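Local coordinates for DNA translocase coupling protein (Clostridium perfringens, PDB 6O1W) that probably binds ATP and DNA as the coupling ATPase of plasmid conjugation, a membrane-attached FtsK/SpoIIIE-family translocase represented here by a soluble piece that includes its P-loop motor domain, at residues A[96-101]-A[339-344]; A[110-115]-A[147-152]; A[133-138]-A[297-302]. One frame throughout, in Å; residues are numbered along the deposited sequence.

Contact 1: A[96-101]-A[339-344]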
loop_
_atom_site.group_PDB
_atom_site.type_symbol
_atom_site.label_atom_id
_atom_site.label_comp_id
_atom_site.label_asym_id
_atom_site.label_seq_id
_atom_site.Cartn_x
_atom_site.Cartn_y
_atom_site.Cartn_z
ATOM N N LYS A 96 -4.933 6.304 -14.258
ATOM C CA LYS A 96 -3.605 5.717 -14.499
ATOM C C LYS A 96 -2.535 6.719 -14.026
ATOM O O LYS A 96 -1.333 6.436 -14.058
ATOM C CB LYS A 96 -3.426 5.356 -15.985
ATOM C CG LYS A 96 -4.386 4.285 -16.477
ATOM C CD LYS A 96 -3.922 3.708 -17.818
ATOM C CE LYS A 96 -4.709 2.472 -18.200
ATOM N NZ LYS A 96 -4.075 1.730 -19.322
ATOM N N TYR A 97 -3.006 7.906 -13.609
ATOM C CA TYR A 97 -2.224 9.000 -13.060
ATOM C C TYR A 97 -3.155 9.843 -12.228
ATOM O O TYR A 97 -4.231 10.224 -12.685
ATOM C CB TYR A 97 -1.570 9.848 -14.160
ATOM C CG TYR A 97 -0.719 10.980 -13.627
ATOM C CD1 TYR A 97 0.387 10.730 -12.815
ATOM C CD2 TYR A 97 -1.000 12.304 -13.957
ATOM C CE1 TYR A 97 1.181 11.768 -12.337
ATOM C CE2 TYR A 97 -0.204 13.346 -13.493
ATOM C CZ TYR A 97 0.877 13.074 -12.673
ATOM O OH TYR A 97 1.666 14.106 -12.227
ATOM N N LEU A 98 -2.748 10.118 -10.984
ATOM C CA LEU A 98 -3.570 10.867 -10.049
ATOM C C LEU A 98 -2.649 11.749 -9.213
ATOM O O LEU A 98 -2.132 11.309 -8.176
ATOM C CB LEU A 98 -4.360 9.866 -9.187
ATOM C CG LEU A 98 -5.334 10.388 -8.185
ATOM C CD1 LEU A 98 -6.569 10.967 -8.874
ATOM C CD2 LEU A 98 -5.714 9.284 -7.235
ATOM N N PRO A 99 -2.379 12.985 -9.694
ATOM C CA PRO A 99 -1.490 13.877 -8.935
ATOM C C PRO A 99 -2.086 14.254 -7.588
ATOM O O PRO A 99 -3.297 14.407 -7.473
ATOM C CB PRO A 99 -1.365 15.116 -9.840
ATOM C CG PRO A 99 -2.572 15.078 -10.723
ATOM C CD PRO A 99 -2.874 13.631 -10.935
ATOM N N TRP A 100 -1.232 14.425 -6.579
ATOM C CA TRP A 100 -1.668 14.889 -5.273
ATOM C C TRP A 100 -2.171 16.322 -5.401
ATOM O O TRP A 100 -1.678 17.081 -6.234
ATOM C CB TRP A 100 -0.503 14.864 -4.261
ATOM C CG TRP A 100 -0.827 15.605 -2.991
ATOM C CD1 TRP A 100 -0.393 16.850 -2.632
ATOM C CD2 TRP A 100 -1.806 15.223 -2.012
ATOM N NE1 TRP A 100 -0.981 17.233 -1.447
ATOM C CE2 TRP A 100 -1.864 16.257 -1.050
ATOM C CE3 TRP A 100 -2.653 14.111 -1.863
ATOM C CZ2 TRP A 100 -2.687 16.182 0.074
ATOM C CZ3 TRP A 100 -3.464 14.039 -0.745
ATOM C CH2 TRP A 100 -3.507 15.086 0.185
ATOM N N ASP A 101 -3.131 16.702 -4.554
ATOM C CA ASP A 101 -3.636 18.066 -4.476
ATOM C C ASP A 101 -4.089 18.306 -3.024
ATOM O O ASP A 101 -4.743 17.449 -2.435
ATOM C CB ASP A 101 -4.767 18.294 -5.481
ATOM C CG ASP A 101 -5.190 19.740 -5.619
ATOM O OD1 ASP A 101 -5.630 20.337 -4.600
ATOM O OD2 ASP A 101 -5.096 20.275 -6.737
ATOM N N GLN A 339 -5.505 3.463 -7.331
ATOM C CA GLN A 339 -4.446 4.296 -7.884
ATOM C C GLN A 339 -3.997 5.238 -6.783
ATOM O O GLN A 339 -4.788 6.037 -6.296
ATOM C CB GLN A 339 -4.941 5.133 -9.092
ATOM C CG GLN A 339 -3.827 5.914 -9.841
ATOM C CD GLN A 339 -2.743 5.041 -10.454
ATOM O OE1 GLN A 339 -2.960 3.879 -10.815
ATOM N NE2 GLN A 339 -1.529 5.578 -10.579
ATOM N N ALA A 340 -2.732 5.158 -6.421
ATOM C CA ALA A 340 -2.120 5.990 -5.400
ATOM C C ALA A 340 -1.821 7.362 -5.951
ATOM O O ALA A 340 -1.466 7.490 -7.119
ATOM C CB ALA A 340 -0.823 5.346 -4.923
ATOM N N PHE A 341 -1.914 8.383 -5.095
ATOM C CA PHE A 341 -1.554 9.755 -5.431
ATOM C C PHE A 341 -0.075 9.824 -5.756
ATOM O O PHE A 341 0.741 9.170 -5.088
ATOM C CB PHE A 341 -1.787 10.705 -4.241
ATOM C CG PHE A 341 -3.223 10.929 -3.862
ATOM C CD1 PHE A 341 -4.127 11.453 -4.775
ATOM C CD2 PHE A 341 -3.661 10.674 -2.575
ATOM C CE1 PHE A 341 -5.467 11.649 -4.425
ATOM C CE2 PHE A 341 -4.993 10.907 -2.212
ATOM C CZ PHE A 341 -5.884 11.398 -3.138
ATOM N N TYR A 342 0.278 10.621 -6.765
ATOM C CA TYR A 342 1.688 10.833 -7.037
ATOM C C TYR A 342 1.994 12.153 -6.363
ATOM O O TYR A 342 1.397 13.187 -6.692
ATOM C CB TYR A 342 2.057 10.820 -8.535
ATOM C CG TYR A 342 3.543 11.051 -8.744
ATOM C CD1 TYR A 342 4.485 10.119 -8.307
ATOM C CD2 TYR A 342 4.011 12.228 -9.320
ATOM C CE1 TYR A 342 5.854 10.362 -8.427
ATOM C CE2 TYR A 342 5.376 12.462 -9.483
ATOM C CZ TYR A 342 6.294 11.534 -9.021
ATOM O OH TYR A 342 7.639 11.782 -9.169
ATOM N N PHE A 343 2.783 12.065 -5.294
ATOM C CA PHE A 343 3.194 13.191 -4.458
ATOM C C PHE A 343 4.638 13.413 -4.813
ATOM O O PHE A 343 5.462 12.521 -4.647
ATOM C CB PHE A 343 3.023 12.832 -2.967
ATOM C CG PHE A 343 3.418 13.926 -1.996
ATOM C CD1 PHE A 343 4.725 14.026 -1.528
ATOM C CD2 PHE A 343 2.482 14.845 -1.544
ATOM C CE1 PHE A 343 5.086 15.030 -0.634
ATOM C CE2 PHE A 343 2.846 15.841 -0.641
ATOM C CZ PHE A 343 4.150 15.950 -0.219
ATOM N N ASP A 344 4.935 14.579 -5.345
ATOM C CA ASP A 344 6.265 14.943 -5.825
ATOM C C ASP A 344 6.806 15.979 -4.873
ATOM O O ASP A 344 6.225 17.071 -4.787
ATOM C CB ASP A 344 6.117 15.534 -7.264
ATOM C CG ASP A 344 7.409 15.827 -8.017
ATOM O OD1 ASP A 344 8.277 16.523 -7.464
ATOM O OD2 ASP A 344 7.541 15.364 -9.164
HETATM O O HOH W 1 -0.948 8.160 -9.688
#

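Contact 2: A[110-115]-A[147-152]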
loop_
_atom_site.group_PDB
_atom_site.type_symbol
_atom_site.label_atom_id
_atom_site.label_comp_id
_atom_site.label_asym_id
_atom_site.label_seq_id
_atom_site.Cartn_x
_atom_site.Cartn_y
_atom_site.Cartn_z
ATOM N N GLY A 110 -6.224 12.863 11.968
ATOM C CA GLY A 110 -5.913 11.434 11.949
ATOM C C GLY A 110 -6.437 10.665 10.751
ATOM O O GLY A 110 -6.113 9.489 10.585
ATOM N N VAL A 111 -7.237 11.312 9.907
ATOM C CA VAL A 111 -7.787 10.709 8.692
ATOM C C VAL A 111 -6.899 11.156 7.540
ATOM O O VAL A 111 -6.664 12.365 7.355
ATOM C CB VAL A 111 -9.297 11.048 8.420
ATOM C CG1 VAL A 111 -9.790 10.396 7.127
ATOM C CG2 VAL A 111 -10.185 10.596 9.573
ATOM N N VAL A 112 -6.407 10.168 6.771
ATOM C CA VAL A 112 -5.576 10.392 5.591
ATOM C C VAL A 112 -6.196 9.728 4.346
ATOM O O VAL A 112 -6.938 8.760 4.471
ATOM C CB VAL A 112 -4.085 9.988 5.828
ATOM C CG1 VAL A 112 -3.504 10.716 7.053
ATOM C CG2 VAL A 112 -3.918 8.472 5.968
ATOM N N VAL A 113 -5.905 10.272 3.156
ATOM C CA VAL A 113 -6.372 9.753 1.876
ATOM C C VAL A 113 -5.142 9.237 1.096
ATOM O O VAL A 113 -4.149 9.958 0.986
ATOM C CB VAL A 113 -7.192 10.797 1.072
ATOM C CG1 VAL A 113 -7.922 10.131 -0.087
ATOM C CG2 VAL A 113 -8.195 11.521 1.971
ATOM N N VAL A 114 -5.202 8.005 0.547
ATOM C CA VAL A 114 -4.019 7.495 -0.164
ATOM C C VAL A 114 -4.187 7.401 -1.706
ATOM O O VAL A 114 -3.197 7.212 -2.405
ATOM C CB VAL A 114 -3.490 6.173 0.434
ATOM C CG1 VAL A 114 -2.967 6.413 1.849
ATOM C CG2 VAL A 114 -4.559 5.093 0.434
ATOM N N GLY A 115 -5.404 7.567 -2.204
ATOM C CA GLY A 115 -5.670 7.517 -3.629
ATOM C C GLY A 115 -7.088 7.146 -3.995
ATOM O O GLY A 115 -7.985 7.202 -3.154
ATOM N N ARG A 147 5.273 9.534 2.002
ATOM C CA ARG A 147 5.549 10.982 2.074
ATOM C C ARG A 147 4.260 11.804 1.917
ATOM O O ARG A 147 4.154 12.873 2.508
ATOM C CB ARG A 147 6.617 11.400 1.058
ATOM C CG ARG A 147 7.999 10.829 1.395
ATOM C CD ARG A 147 9.037 11.262 0.379
ATOM N NE ARG A 147 10.293 10.537 0.577
ATOM C CZ ARG A 147 10.683 9.493 -0.149
ATOM N NH1 ARG A 147 9.932 9.052 -1.153
ATOM N NH2 ARG A 147 11.836 8.890 0.111
ATOM N N CYS A 148 3.286 11.281 1.144
ATOM C CA CYS A 148 1.945 11.864 0.955
ATOM C C CYS A 148 1.157 11.797 2.275
ATOM O O CYS A 148 0.503 12.756 2.645
ATOM C CB CYS A 148 1.203 11.118 -0.150
ATOM S SG CYS A 148 -0.361 11.878 -0.610
ATOM N N ILE A 149 1.206 10.653 2.966
ATOM C CA ILE A 149 0.576 10.448 4.285
ATOM C C ILE A 149 1.231 11.414 5.291
ATOM O O ILE A 149 0.527 12.071 6.042
ATOM C CB ILE A 149 0.732 8.974 4.749
ATOM C CG1 ILE A 149 -0.146 8.036 3.861
ATOM C CG2 ILE A 149 0.371 8.829 6.272
ATOM C CD1 ILE A 149 0.214 6.606 3.962
ATOM N N LEU A 150 2.583 11.494 5.282
ATOM C CA LEU A 150 3.369 12.358 6.161
ATOM C C LEU A 150 2.944 13.812 6.013
ATOM O O LEU A 150 2.720 14.475 7.020
ATOM C CB LEU A 150 4.873 12.195 5.841
ATOM C CG LEU A 150 5.869 13.144 6.524
ATOM C CD1 LEU A 150 5.793 13.016 8.102
ATOM C CD2 LEU A 150 7.296 12.880 6.010
ATOM N N TRP A 151 2.836 14.300 4.761
ATOM C CA TRP A 151 2.426 15.665 4.423
ATOM C C TRP A 151 1.047 16.007 5.017
ATOM O O TRP A 151 0.885 17.039 5.664
ATOM C CB TRP A 151 2.409 15.822 2.889
ATOM C CG TRP A 151 1.895 17.164 2.464
ATOM C CD1 TRP A 151 0.687 17.432 1.886
ATOM C CD2 TRP A 151 2.502 18.441 2.741
ATOM N NE1 TRP A 151 0.552 18.788 1.681
ATOM C CE2 TRP A 151 1.647 19.433 2.213
ATOM C CE3 TRP A 151 3.718 18.835 3.335
ATOM C CZ2 TRP A 151 1.962 20.798 2.259
ATOM C CZ3 TRP A 151 4.023 20.190 3.398
ATOM C CH2 TRP A 151 3.145 21.155 2.874
ATOM N N GLN A 152 0.085 15.097 4.855
ATOM C CA GLN A 152 -1.274 15.224 5.376
ATOM C C GLN A 152 -1.275 15.388 6.891
ATOM O O GLN A 152 -1.884 16.337 7.392
ATOM C CB GLN A 152 -2.149 14.030 4.938
ATOM C CG GLN A 152 -2.402 14.041 3.426
ATOM C CD GLN A 152 -3.193 12.862 2.923
ATOM O OE1 GLN A 152 -2.723 12.029 2.151
ATOM N NE2 GLN A 152 -4.406 12.768 3.343
#

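Contact 3: A[133-138]-A[297-302]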
loop_
_atom_site.group_PDB
_atom_site.type_symbol
_atom_site.label_atom_id
_atom_site.label_comp_id
_atom_site.label_asym_id
_atom_site.label_seq_id
_atom_site.Cartn_x
_atom_site.Cartn_y
_atom_site.Cartn_z
ATOM N N LEU A 133 1.872 -0.402 6.360
ATOM C CA LEU A 133 3.032 -0.995 5.721
ATOM C C LEU A 133 2.809 -0.823 4.209
ATOM O O LEU A 133 1.756 -1.233 3.674
ATOM C CB LEU A 133 3.160 -2.484 6.103
ATOM C CG LEU A 133 4.334 -3.254 5.420
ATOM C CD1 LEU A 133 5.617 -3.062 6.178
ATOM C CD2 LEU A 133 4.062 -4.758 5.387
ATOM N N SER A 134 3.776 -0.200 3.538
ATOM C CA SER A 134 3.717 0.043 2.096
ATOM C C SER A 134 4.855 -0.711 1.447
ATOM O O SER A 134 6.018 -0.461 1.774
ATOM C CB SER A 134 3.752 1.545 1.790
ATOM O OG SER A 134 3.801 1.820 0.398
ATOM N N ALA A 135 4.509 -1.701 0.586
ATOM C CA ALA A 135 5.471 -2.562 -0.068
ATOM C C ALA A 135 5.449 -2.440 -1.573
ATOM O O ALA A 135 4.389 -2.385 -2.168
ATOM C CB ALA A 135 5.257 -4.005 0.339
ATOM N N GLY A 136 6.628 -2.417 -2.174
ATOM C CA GLY A 136 6.757 -2.286 -3.619
ATOM C C GLY A 136 8.197 -2.228 -4.080
ATOM O O GLY A 136 9.087 -1.893 -3.291
ATOM N N GLU A 137 8.425 -2.594 -5.360
ATOM C CA GLU A 137 9.730 -2.586 -6.019
ATOM C C GLU A 137 10.220 -1.154 -6.162
ATOM O O GLU A 137 9.406 -0.235 -6.130
ATOM C CB GLU A 137 9.640 -3.264 -7.405
ATOM C CG GLU A 137 9.479 -4.779 -7.340
ATOM C CD GLU A 137 9.046 -5.459 -8.631
ATOM O OE1 GLU A 137 9.382 -4.947 -9.725
ATOM O OE2 GLU A 137 8.375 -6.516 -8.546
ATOM N N THR A 138 11.530 -0.941 -6.305
ATOM C CA THR A 138 12.034 0.438 -6.410
ATOM C C THR A 138 11.451 1.121 -7.682
ATOM O O THR A 138 11.363 0.488 -8.736
ATOM C CB THR A 138 13.560 0.506 -6.237
ATOM O OG1 THR A 138 13.951 1.865 -6.020
ATOM C CG2 THR A 138 14.340 -0.147 -7.380
ATOM N N ARG A 297 -2.214 -2.566 4.796
ATOM C CA ARG A 297 -1.191 -3.007 3.854
ATOM C C ARG A 297 -1.463 -2.365 2.523
ATOM O O ARG A 297 -2.589 -2.410 1.994
ATOM C CB ARG A 297 -1.153 -4.533 3.668
ATOM C CG ARG A 297 -1.268 -5.349 4.944
ATOM C CD ARG A 297 0.004 -5.362 5.776
ATOM N NE ARG A 297 -0.295 -5.877 7.111
ATOM C CZ ARG A 297 -0.513 -7.159 7.378
ATOM N NH1 ARG A 297 -0.410 -8.076 6.416
ATOM N NH2 ARG A 297 -0.850 -7.536 8.598
ATOM N N ILE A 298 -0.422 -1.776 1.981
ATOM C CA ILE A 298 -0.425 -1.189 0.659
ATOM C C ILE A 298 0.635 -1.986 -0.088
ATOM O O ILE A 298 1.782 -2.026 0.343
ATOM C CB ILE A 298 -0.222 0.348 0.657
ATOM C CG1 ILE A 298 -1.414 1.045 1.355
ATOM C CG2 ILE A 298 -0.115 0.846 -0.777
ATOM C CD1 ILE A 298 -1.120 2.445 1.945
ATOM N N CYS A 299 0.231 -2.700 -1.149
ATOM C CA CYS A 299 1.150 -3.560 -1.883
ATOM C C CYS A 299 1.188 -3.289 -3.381
ATOM O O CYS A 299 0.146 -3.255 -4.038
ATOM C CB CYS A 299 0.851 -5.024 -1.592
ATOM S SG CYS A 299 2.182 -6.158 -2.077
ATOM N N GLY A 300 2.396 -3.090 -3.900
ATOM C CA GLY A 300 2.630 -2.885 -5.319
ATOM C C GLY A 300 2.669 -4.227 -6.020
ATOM O O GLY A 300 2.454 -5.273 -5.407
ATOM N N ARG A 301 2.927 -4.203 -7.308
ATOM C CA ARG A 301 2.981 -5.407 -8.121
ATOM C C ARG A 301 4.248 -6.211 -7.824
ATOM O O ARG A 301 5.322 -5.649 -7.820
ATOM C CB ARG A 301 2.925 -5.020 -9.610
ATOM C CG ARG A 301 2.877 -6.256 -10.510
ATOM C CD ARG A 301 2.623 -5.904 -11.961
ATOM N NE ARG A 301 2.477 -7.124 -12.757
ATOM C CZ ARG A 301 3.492 -7.826 -13.247
ATOM N NH1 ARG A 301 4.743 -7.416 -13.066
ATOM N NH2 ARG A 301 3.266 -8.937 -13.933
ATOM N N PHE A 302 4.112 -7.500 -7.558
ATOM C CA PHE A 302 5.230 -8.439 -7.403
ATOM C C PHE A 302 4.822 -9.687 -8.214
ATOM O O PHE A 302 3.776 -10.274 -7.929
ATOM C CB PHE A 302 5.458 -8.847 -5.924
ATOM C CG PHE A 302 6.000 -7.763 -5.019
ATOM C CD1 PHE A 302 7.348 -7.417 -5.052
ATOM C CD2 PHE A 302 5.164 -7.086 -4.142
ATOM C CE1 PHE A 302 7.854 -6.431 -4.204
ATOM C CE2 PHE A 302 5.673 -6.104 -3.284
ATOM C CZ PHE A 302 7.011 -5.785 -3.320
HETATM O O HOH W 2 6.037 -3.255 -6.825
#

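Contact 1: A[96-101]-A[339-344]
Trp-100 meets two phenyl rings of 339-344 at once, and tracing it outward from the backbone locates each meeting. Its CB lies 3.5 Å from the carbonyl O of Tyr-342. CG sits against CD2 of Phe-343, and so does CD1, at 3.7 Å from that same CD2; here the edge of the Phe-343 ring is turned toward the face of the indole, with the planes at 60°. The pyrrole N, NE1, donates to OD1 of Asp-102, just past the segment. On the benzo side, CE3 reaches Phe-341 instead, standing 3.7 Å from CD2 of that ring, and CZ3, toward the tip, is 3.8 Å from both CE2 and CD2 of Phe-341. This second pair is T-shaped, planes at 83°, the edge of the indole directed at the phenyl face. With CG anti to the backbone N (chi1 168°), the indole lies alongside Phe-343, both side chains pointing the same way.

The backbones join through one bridge, Pro-99 with Tyr-342. Tyr-342 N donates to Leu-98 O at 2.9 Å, and Trp-100 N returns a bond of equal length to Tyr-342 O. Leu-98 packs CD2 3.6 Å from Phe-341 CD1. Where direct pairing stops, a water accepts from Leu-98 N and Gln-339 NE2 and donates to Ala-340 O. Gln-339 is further held by Arg-326, through OE1.

Trp-100 and Phe-343 both also pack on Cys-148 of helix 142-155. The chemistry is thus divided: backbone and water bonds set the register of the loop on the end of strand 334-340, while an aromatic cluster fills the buried side beneath the P-loop helix.

Contact 2: A[110-115]-A[147-152]
Val-114 and Ile-149 make the clearest apolar touch between strand 111-115 and helix 147-152: CG1 of the valine stands 3.8 Å from CD1 of the isoleucine and equally near its CG1, the two side chains crossing at a slant. Ile-149 puts CG1 anti to its carbonyl carbon (chi1 -69°), and CD1 continues outward to this valine. The other branch, CG2, faces Val-112 more loosely, 4.3 Å from CG2 of that residue. Gln-152, one helical turn further on, reaches the strand with an extended chain; its CB is 4.2 Å from Val-112 CG1, and its terminal amide comes up to the backbone of Val-113.

The next shell frames these positions. The strand and helix axes approach to 8.3 Å, and their directions differ by 150°, so the helix runs back along the strand close to antiparallel. Within the helix, Gln-152 N bonds to Cys-148 O at 3.2 Å, fixing the base from which the glutamine extends. Trp-100 packs on Gln-152. Across the sheet, Val-112 and Val-114 touch Ile-124 of strand 121-125, and Val-114 pairs through its backbone with Ile-122. Gln-156, a turn beyond Gln-152, bonds to Gly-110 N and Val-111 O.

All five touching residues are buried, and the join belongs to the alpha/beta core of an FtsK/SpoIIIE-family motor, where the helix that follows the P-loop lies against one face of the central sheet. Its chemistry combines aliphatic packing by Ile-149 with a buried amide lying against both the N and the O of Val-113, which implies that the helix meets the strand's side chains and its backbone together.

Contact 3: A[133-138]-A[297-302]
Leu-133 to Ala-135 and Arg-297 to Cys-299 are neighbouring parallel strands of a P-loop NTPase core, and the first runs into the Walker A loop at Gly-136. The axes lie 4.7 Å apart and only 9° from parallel. Side chains alternate: Leu-133, Ala-135, Arg-297 and Cys-299 share one face, Ser-134 and Ile-298 the other. On the first face, Leu-133 CD2 crosses the aliphatic part of Arg-297, 4.1 Å from CD, which the bend about CB-CG (chi2 -75°) brings to this side; its guanidinium continues to the carbonyl O of Val-311 through NH1. On the second, Ser-134 OG bonds to Lys-142 O, tying the strand to the start of helix 142-155.

Beyond the strands, Phe-302 folds back toward the loop. Its CZ lies 3.5 Å from Gly-136 CA, and Ala-135 C stands at the ring edge, near its plane. Glu-137 slides past the phenyl in the opposite direction, carboxylate and ring planes 58° apart, with its CG 3.9 Å from CE1. That residue belongs to the predicted ATP-binding loop.

The ladder consists of Ile-298 N to Leu-133 O (2.8 Å), Ala-135 N to Ile-298 O (2.8 Å) and Gly-300 N to Ala-135 O (2.7 Å). Past it, a water accepts from Glu-137 N and donates to Arg-301 O, 2.7 Å away.

In the fold
All three contacts reach the same mixed sheet. Contacts 1 and 2 touch: Phe-341 N lies 3.2 Å from Val-114 O, a probable hydrogen bond between neighbouring strands, and Phe-341 CE2 packs 3.4 Å from Gly-115 N. Contact 3 stands apart, its centre about 16 Å from each of the others, yet helix 142-155 of contact 2 follows its strand 132-135 through the P-loop. Contacts 1 and 3 border the ATP site, in which no nucleotide is modelled here: contact 3 holds Gly-136 to Thr-138 of the predicted loop, and contact 1 holds Ala-340, which contacts ATP in another structure of this protein, as does Val-144, whose side chain lies about 4 Å from that of Phe-343.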